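Local coordinates for protein N-acetylglucosamine-6-phosphate deacetylase (Mycobacterium smegmatis, PDB 6FV4) that probably removes the acetyl group from N-acetylglucosamine-6-phosphate, as a metal-dependent hydrolase of the amidohydrolase superfamily, at residues 251-256 with 279-284; 68-73 with 322-327. The protein carries 1 engineered substitution. All blocks are in the same frame, centred on the assembly; numbering follows the deposited sequence.

How the contacts relate
Following the chain from the N terminus, 68-73 comes first, on the strand that brings His72 to the zinc. Strand 251-255 comes much later, and after helix 263-273 the chain reaches 279-284, closing the short loop of contact 1. The long loop of contact 2 closes last, when 322-327 starts helix 324-334 against 68-73. Contact 1 is therefore nested inside contact 2. Contact 1 pairs two neighbouring parallel strands, whereas contact 2 sets a helix start against a strand. They touch directly: Thr282 OG1 lies 2.6 Å from Asp70 OD1, probably hydrogen-bonded, and Ala283 N lies 2.9 Å from His72 O, probably likewise. Together they tie the first and last strands of the barrel beside the metal site.

Contact 1: residues 251-256 with 279-284; sequences TVEMIV and SLITAA. Engineered in segment 279-284: Ala283 (natural residue Asp).
Ile281 holds CG1 between its backbone N and carbonyl carbon (chi1 63°), and Ile255 holds CG1 anti to its carbonyl carbon (chi1 -56°). These torsions bring Ile281 CD1 to 3.7 Å from Ile255 CG1, on the face of the strands that also carries Glu253. The backbones form a parallel pair within a beta-alpha-beta unit, strand 251-255, helix 263-273 and strand 278-281, as in the barrel of amidohydrolases. Ser279 N donates to Val252 O at 2.7 Å. Ser279 O accepts from Met254 N at 2.9 Å. The next bond, Ile281 N to Met254 O, is weak. A water bridges the next step. It donates to Met254 O and accepts from Val256 N at 2.8 Å. Past the paired strands, Val256 CG2 presses on Leu280 CD2 at 3.4 Å, closer than usual for two carbons; the Leu280 side chain leaves the face opposite Glu253. Ile255 CD1 meets CB of the engineered Ala283 at 3.6 Å. The natural aspartate there is the predicted proton donor or acceptor. Glu253 crosses Ile281 at about a right angle, with OE1 3.3 Å from Ile281 CD1. OE1 also accepts from His72 ND1 and His225 N. Glu253 is thus a second-shell residue: its carboxylate, set against an apolar side chain, orients the zinc ligand His72 and would probably polarise its ring.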
# COMPACT_ATOMS: atom_id res chain seq x y z
N THR B 251 -12.82 4.91 4.71
CA THR B 251 -12.70 5.35 3.33
C THR B 251 -11.73 6.53 3.27
O THR B 251 -11.97 7.57 3.90
CB THR B 251 -14.05 5.75 2.75
OG1 THR B 251 -14.96 4.64 2.85
CG2 THR B 251 -13.89 6.14 1.28
N VAL B 252 -10.64 6.38 2.49
CA VAL B 252 -9.60 7.41 2.44
C VAL B 252 -9.89 8.40 1.32
O VAL B 252 -10.31 8.03 0.21
CB VAL B 252 -8.20 6.78 2.31
CG1 VAL B 252 -7.87 6.02 3.61
CG2 VAL B 252 -8.10 5.87 1.06
N GLU B 253 -9.72 9.68 1.62
CA GLU B 253 -9.77 10.74 0.63
C GLU B 253 -8.40 10.86 -0.02
O GLU B 253 -7.37 10.70 0.63
CB GLU B 253 -10.11 12.10 1.26
CG GLU B 253 -11.49 12.25 1.87
CD GLU B 253 -11.68 13.64 2.51
OE1 GLU B 253 -10.70 14.44 2.52
OE2 GLU B 253 -12.80 13.92 3.00
N MET B 254 -8.40 11.16 -1.31
CA MET B 254 -7.14 11.51 -1.94
C MET B 254 -7.39 12.64 -2.93
O MET B 254 -8.36 12.60 -3.69
CB MET B 254 -6.50 10.27 -2.64
CG MET B 254 -5.13 10.55 -3.20
SD MET B 254 -4.17 9.04 -3.54
CE MET B 254 -4.15 8.23 -1.94
N ILE B 255 -6.52 13.64 -2.91
CA ILE B 255 -6.54 14.70 -3.91
C ILE B 255 -5.67 14.23 -5.07
O ILE B 255 -4.44 14.26 -4.99
CB ILE B 255 -6.04 16.04 -3.36
CG1 ILE B 255 -6.84 16.47 -2.14
CG2 ILE B 255 -6.13 17.10 -4.45
CD1 ILE B 255 -6.13 17.55 -1.30
N VAL B 256 -6.31 13.82 -6.17
CA VAL B 256 -5.58 13.38 -7.36
C VAL B 256 -5.66 14.47 -8.42
O VAL B 256 -6.35 14.32 -9.44
CB VAL B 256 -6.14 12.04 -7.86
CG1 VAL B 256 -5.21 11.42 -8.89
CG2 VAL B 256 -6.30 11.09 -6.68
N SER B 279 -12.01 7.72 -1.87
CA SER B 279 -12.82 8.82 -2.39
C SER B 279 -11.93 9.84 -3.08
O SER B 279 -10.95 10.30 -2.48
CB SER B 279 -13.58 9.53 -1.25
OG SER B 279 -14.50 8.66 -0.64
N LEU B 280 -12.30 10.24 -4.29
CA LEU B 280 -11.65 11.36 -4.95
C LEU B 280 -12.31 12.64 -4.45
O LEU B 280 -13.53 12.70 -4.36
CB LEU B 280 -11.78 11.24 -6.46
CG LEU B 280 -11.08 10.00 -7.04
CD1 LEU B 280 -11.53 9.74 -8.46
CD2 LEU B 280 -9.61 10.21 -6.99
N ILE B 281 -11.50 13.63 -4.08
CA ILE B 281 -11.96 14.94 -3.63
C ILE B 281 -11.12 15.97 -4.36
O ILE B 281 -10.07 15.67 -4.95
CB ILE B 281 -11.83 15.14 -2.10
CG1 ILE B 281 -10.36 15.06 -1.69
CG2 ILE B 281 -12.68 14.12 -1.31
CD1 ILE B 281 -10.01 15.77 -0.40
N THR B 282 -11.60 17.21 -4.34
CA THR B 282 -10.83 18.30 -4.92
C THR B 282 -10.05 19.10 -3.88
O THR B 282 -8.96 19.60 -4.19
CB THR B 282 -11.74 19.27 -5.69
OG1 THR B 282 -12.70 19.89 -4.79
CG2 THR B 282 -12.47 18.52 -6.82
N ALA B 283 -10.62 19.26 -2.68
CA ALA B 283 -10.19 20.28 -1.73
C ALA B 283 -10.09 21.64 -2.43
O ALA B 283 -9.23 22.46 -2.10
CB ALA B 283 -8.86 19.90 -1.07
N ALA B 284 -10.98 21.89 -3.39
CA ALA B 284 -10.87 23.06 -4.24
C ALA B 284 -10.97 24.36 -3.44
O ALA B 284 -11.84 24.50 -2.57
CB ALA B 284 -11.96 23.05 -5.30
O HOH W 1 -14.11 9.43 2.05
O HOH W 2 -9.08 13.74 -6.29

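Contact 2: residues 68-73 with 322-327; sequences FVDTHL and ATMEQV. With ZN (zinc ion), chain H.
Phe68 and Met324 lie side by side, pointing opposite ways, where the start of helix 324-334 packs on strand 63-76 of the amidohydrolase barrel. Their CB atoms are 3.7 Å apart. Met324 O lies over one face of the Phe68 ring at a height of 4.2 Å, nearer the ring's margin than its centre. Glu325 CA approaches ring atom CE1 of Phe68 obliquely. Met324 CG reaches Asp70 CB at 3.6 Å. Bends at chi2 (-57°) and chi3 (-87°) then turn SD along the Asp70 carboxylate, 3.7 Å from its carbon CG, and CE back to Val69 O. The carboxylate also has polar partners: Thr282, and His72 N, which donates weakly to OD2. This is a weak link from the methionine packing to the chain at His72. His72 NE2 binds the zinc ion at 2.1 Å, and His74 and Glu138 are its other protein ligands. The helix begins with a capping box. Thr323 OG1 weakly accepts from Gln326 N, and Gln326 OE1 accepts from both Thr323 N and Thr323 OG1. The hydroxyl donor lies in the carbonyl plane of the Gln326 amide on a lone pair, but Thr323 N sits above that plane, 3.3 Å from OE1.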
# COMPACT_ATOMS: atom_id res chain seq x y z
N PHE B 68 -20.86 13.58 -9.99
CA PHE B 68 -19.74 13.53 -9.05
C PHE B 68 -20.19 14.02 -7.67
O PHE B 68 -21.04 14.91 -7.55
CB PHE B 68 -18.57 14.38 -9.56
CG PHE B 68 -18.04 13.96 -10.92
CD1 PHE B 68 -17.79 14.92 -11.90
CD2 PHE B 68 -17.77 12.63 -11.21
CE1 PHE B 68 -17.28 14.56 -13.15
CE2 PHE B 68 -17.27 12.26 -12.48
CZ PHE B 68 -17.03 13.23 -13.43
N VAL B 69 -19.62 13.41 -6.63
CA VAL B 69 -19.94 13.68 -5.23
C VAL B 69 -18.65 14.18 -4.58
O VAL B 69 -17.80 13.37 -4.18
CB VAL B 69 -20.47 12.43 -4.51
CG1 VAL B 69 -20.80 12.75 -3.05
CG2 VAL B 69 -21.68 11.87 -5.24
N ASP B 70 -18.49 15.50 -4.49
CA ASP B 70 -17.29 16.10 -3.91
C ASP B 70 -17.53 16.36 -2.44
O ASP B 70 -18.33 17.25 -2.08
CB ASP B 70 -16.92 17.38 -4.65
CG ASP B 70 -15.51 17.86 -4.33
OD1 ASP B 70 -15.09 18.88 -4.94
OD2 ASP B 70 -14.82 17.22 -3.49
N THR B 71 -16.87 15.60 -1.58
CA THR B 71 -17.14 15.64 -0.15
C THR B 71 -16.15 16.50 0.63
O THR B 71 -16.17 16.48 1.86
CB THR B 71 -17.18 14.23 0.44
OG1 THR B 71 -15.94 13.56 0.16
CG2 THR B 71 -18.33 13.44 -0.17
N HIS B 72 -15.30 17.26 -0.04
CA HIS B 72 -14.32 18.06 0.68
C HIS B 72 -13.84 19.13 -0.30
O HIS B 72 -13.01 18.86 -1.16
CB HIS B 72 -13.17 17.18 1.18
CG HIS B 72 -12.06 17.93 1.87
ND1 HIS B 72 -11.13 17.30 2.67
CD2 HIS B 72 -11.72 19.24 1.87
CE1 HIS B 72 -10.27 18.18 3.13
NE2 HIS B 72 -10.61 19.37 2.67
N LEU B 73 -14.38 20.34 -0.16
CA LEU B 73 -13.96 21.47 -0.97
C LEU B 73 -14.30 22.75 -0.24
O LEU B 73 -15.22 22.80 0.58
CB LEU B 73 -14.59 21.47 -2.36
CG LEU B 73 -16.09 21.69 -2.45
CD1 LEU B 73 -16.43 22.23 -3.84
CD2 LEU B 73 -16.82 20.40 -2.18
N ALA B 322 -8.51 22.13 -8.31
CA ALA B 322 -9.04 21.00 -9.05
C ALA B 322 -10.56 21.02 -9.04
O ALA B 322 -11.18 21.47 -8.08
CB ALA B 322 -8.55 19.68 -8.45
N THR B 323 -11.15 20.53 -10.12
CA THR B 323 -12.57 20.20 -10.17
C THR B 323 -12.72 18.69 -10.23
O THR B 323 -11.79 17.97 -10.62
CB THR B 323 -13.26 20.83 -11.39
OG1 THR B 323 -12.67 20.31 -12.58
CG2 THR B 323 -13.11 22.33 -11.38
N MET B 324 -13.90 18.21 -9.85
CA MET B 324 -14.11 16.76 -9.90
C MET B 324 -13.92 16.22 -11.30
O MET B 324 -13.46 15.08 -11.45
CB MET B 324 -15.50 16.39 -9.38
CG MET B 324 -15.61 16.40 -7.87
SD MET B 324 -14.50 15.37 -6.89
CE MET B 324 -15.39 13.80 -6.84
N GLU B 325 -14.25 17.01 -12.33
CA GLU B 325 -13.98 16.64 -13.71
C GLU B 325 -12.50 16.35 -13.94
O GLU B 325 -12.14 15.40 -14.64
CB GLU B 325 -14.46 17.76 -14.64
CG GLU B 325 -13.97 17.64 -16.07
CD GLU B 325 -14.49 18.74 -16.95
OE1 GLU B 325 -14.28 18.69 -18.18
OE2 GLU B 325 -15.13 19.67 -16.42
N GLN B 326 -11.61 17.18 -13.36
CA GLN B 326 -10.18 16.97 -13.57
C GLN B 326 -9.68 15.76 -12.79
O GLN B 326 -8.88 14.98 -13.31
CB GLN B 326 -9.40 18.23 -13.17
CG GLN B 326 -9.52 19.38 -14.16
CD GLN B 326 -9.05 20.70 -13.58
OE1 GLN B 326 -9.84 21.43 -12.98
NE2 GLN B 326 -7.78 21.03 -13.77
N VAL B 327 -10.11 15.59 -11.54
CA VAL B 327 -9.59 14.46 -10.78
C VAL B 327 -10.12 13.15 -11.33
O VAL B 327 -9.40 12.14 -11.35
CB VAL B 327 -9.89 14.62 -9.28
CG1 VAL B 327 -9.34 15.95 -8.75
CG2 VAL B 327 -11.36 14.49 -9.01
ZN ZN H . -9.54 21.18 2.97